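Local coordinates for D-alanyl-D-alanine carboxypeptidase (Vibrio cholerae, PDB 5TR7), which probably removes the C-terminal D-alanine from peptidoglycan precursor peptides, as a penicillin-binding serine carboxypeptidase of the S11 family, at residues Ser126-Lys131 against Ile161-Glu166. Numbering follows the deposited sequence.
Sequences SSLGMK and IRDVPE
A single methyl group, CD2 of L128, makes both direct contacts between 126-131 and 161-166, meeting the charged pair R162 and D163. It lies 3.8 Å from OD2 of D163 and 4.0 Å from NH1 of R162, at the edge of the R162 guanidinium, near its plane. With CG anti to the carbonyl carbon (chi1 -67°), the leucine reaches this pair although the nearest CA atoms, those of L128 and D163, are 10.5 Å apart. The same side chain packs on L156 and A159 of helix 150-163 and on Y43 of helix 37-50, consistent with a branched aliphatic residue here.

The polar chemistry belongs to 161-166 itself. R162 bends at chi2 and chi3, which brings NH1 to the carboxylate of the adjacent D163: a salt bridge to OD2 at 2.8 Å, with a weak second bond from NH1 to OD1 at 3.3 Å. The stronger bond reaches the syn side of OD2 but lies 28° out of the carboxylate plane. Y43 OH also hydrogen-bonds to OD2, giving the carboxylate a link to helix 37-50 that complements its charge pairing with R162.

Backbone geometry turns the chain just beyond each helix. G129, with positive phi (85°), closes helix 114-127 in a Schellman motif, its N bonded to O of S126 at 3.0 Å; glycine avoids the clash a CB would make with the preceding carbonyl O. V164 follows helix 150-163 and takes the N-cap position of helix 165-168.

With only 59 Å² buried, the chemistry implies a slight surface contact between the ends of helices 114-127 and 150-163 of the carboxypeptidase domain, away from the predicted catalytic residues: an aliphatic tip resting against an ion pair whose polar bonds lie within 161-166 and to Y43.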
loop_
_atom_site.group_PDB
_atom_site.type_symbol
_atom_site.label_atom_id
_atom_site.label_comp_id
_atom_site.label_asym_id
_atom_site.label_seq_id
_atom_site.Cartn_x
_atom_site.Cartn_y
_atom_site.Cartn_z
ATOM N N SER A 126 9.119 5.812 11.521
ATOM C CA SER A 126 9.528 5.826 12.911
ATOM C C SER A 126 8.439 6.428 13.839
ATOM O O SER A 126 8.101 5.868 14.865
ATOM C CB SER A 126 10.804 6.623 13.038
ATOM O OG SER A 126 11.188 6.544 14.319
ATOM N N SER A 127 7.851 7.542 13.450
ATOM C CA SER A 127 6.854 8.172 14.282
ATOM C C SER A 127 5.567 7.336 14.340
ATOM O O SER A 127 4.713 7.562 15.183
ATOM C CB SER A 127 6.630 9.595 13.785
ATOM O OG SER A 127 5.860 9.563 12.633
ATOM N N LEU A 128 5.387 6.408 13.400
ATOM C CA LEU A 128 4.237 5.537 13.448
ATOM C C LEU A 128 4.527 4.269 14.271
ATOM O O LEU A 128 3.622 3.504 14.439
ATOM C CB LEU A 128 3.795 5.123 12.068
ATOM C CG LEU A 128 3.232 6.218 11.146
ATOM C CD1 LEU A 128 2.974 5.731 9.737
ATOM C CD2 LEU A 128 2.011 6.921 11.711
ATOM N N GLY A 129 5.752 4.028 14.775
ATOM C CA GLY A 129 6.005 2.789 15.543
ATOM C C GLY A 129 6.358 1.552 14.694
ATOM O O GLY A 129 6.322 0.422 15.137
ATOM N N MET A 130 6.777 1.799 13.468
ATOM C CA MET A 130 7.238 0.741 12.568
ATOM C C MET A 130 8.750 0.550 12.858
ATOM O O MET A 130 9.594 0.804 12.017
ATOM C CB MET A 130 6.985 1.150 11.115
ATOM C CG MET A 130 5.497 1.461 10.851
ATOM S SD MET A 130 5.239 2.120 9.226
ATOM C CE MET A 130 5.758 0.816 8.112
ATOM N N LYS A 131 9.059 0.010 14.012
ATOM C CA LYS A 131 10.445 -0.168 14.458
ATOM C C LYS A 131 11.240 -1.237 13.710
ATOM O O LYS A 131 12.437 -1.281 13.848
ATOM C CB LYS A 131 10.423 -0.456 15.949
ATOM C CG LYS A 131 9.532 0.523 16.716
ATOM C CD LYS A 131 9.777 0.439 18.203
ATOM C CE LYS A 131 9.402 -0.938 18.729
ATOM N NZ LYS A 131 9.592 -1.042 20.212
ATOM N N ILE A 161 -5.757 4.891 7.108
ATOM C CA ILE A 161 -7.188 5.116 7.384
ATOM C C ILE A 161 -7.359 6.143 8.459
ATOM O O ILE A 161 -8.191 7.010 8.401
ATOM C CB ILE A 161 -7.757 3.817 7.888
ATOM C CG1 ILE A 161 -7.653 2.748 6.799
ATOM C CG2 ILE A 161 -9.160 4.015 8.437
ATOM C CD1 ILE A 161 -7.944 1.336 7.306
ATOM N N ARG A 162 -6.510 6.087 9.462
ATOM C CA ARG A 162 -6.656 7.013 10.592
ATOM C C ARG A 162 -6.235 8.420 10.382
ATOM O O ARG A 162 -6.888 9.338 10.908
ATOM C CB ARG A 162 -5.790 6.482 11.767
ATOM C CG ARG A 162 -5.906 7.220 13.074
ATOM C CD ARG A 162 -4.489 7.435 13.598
ATOM N NE ARG A 162 -3.804 6.250 13.986
ATOM C CZ ARG A 162 -2.481 6.050 13.980
ATOM N NH1 ARG A 162 -1.557 6.839 13.447
ATOM N NH2 ARG A 162 -2.058 4.912 14.424
ATOM N N ASP A 163 -5.099 8.607 9.730
ATOM C CA ASP A 163 -4.463 9.979 9.665
ATOM C C ASP A 163 -4.655 10.668 8.346
ATOM O O ASP A 163 -4.690 11.880 8.320
ATOM C CB ASP A 163 -2.943 9.871 9.893
ATOM C CG ASP A 163 -2.557 9.171 11.177
ATOM O OD1 ASP A 163 -3.310 9.274 12.129
ATOM O OD2 ASP A 163 -1.393 8.671 11.300
ATOM N N VAL A 164 -4.769 9.902 7.246
ATOM C CA VAL A 164 -4.969 10.499 5.885
ATOM C C VAL A 164 -6.229 9.931 5.150
ATOM O O VAL A 164 -6.125 9.291 4.082
ATOM C CB VAL A 164 -3.701 10.399 5.066
ATOM C CG1 VAL A 164 -2.593 11.315 5.705
ATOM C CG2 VAL A 164 -3.223 8.974 4.953
ATOM N N PRO A 165 -7.406 10.174 5.725
ATOM C CA PRO A 165 -8.680 9.579 5.140
ATOM C C PRO A 165 -8.927 9.896 3.650
ATOM O O PRO A 165 -9.332 9.040 2.909
ATOM C CB PRO A 165 -9.799 10.068 6.073
ATOM C CG PRO A 165 -9.151 11.212 6.950
ATOM C CD PRO A 165 -7.623 11.039 6.913
ATOM N N GLU A 166 -8.582 11.098 3.222
ATOM C CA GLU A 166 -8.725 11.530 1.816
ATOM C C GLU A 166 -7.821 10.755 0.937
ATOM O O GLU A 166 -8.142 10.525 -0.214
ATOM C CB GLU A 166 -8.559 13.022 1.629
ATOM C CG GLU A 166 -9.676 13.879 2.328
ATOM C CD GLU A 166 -11.116 13.605 1.915
ATOM O OE1 GLU A 166 -11.341 13.395 0.721
ATOM O OE2 GLU A 166 -12.020 13.384 2.781
#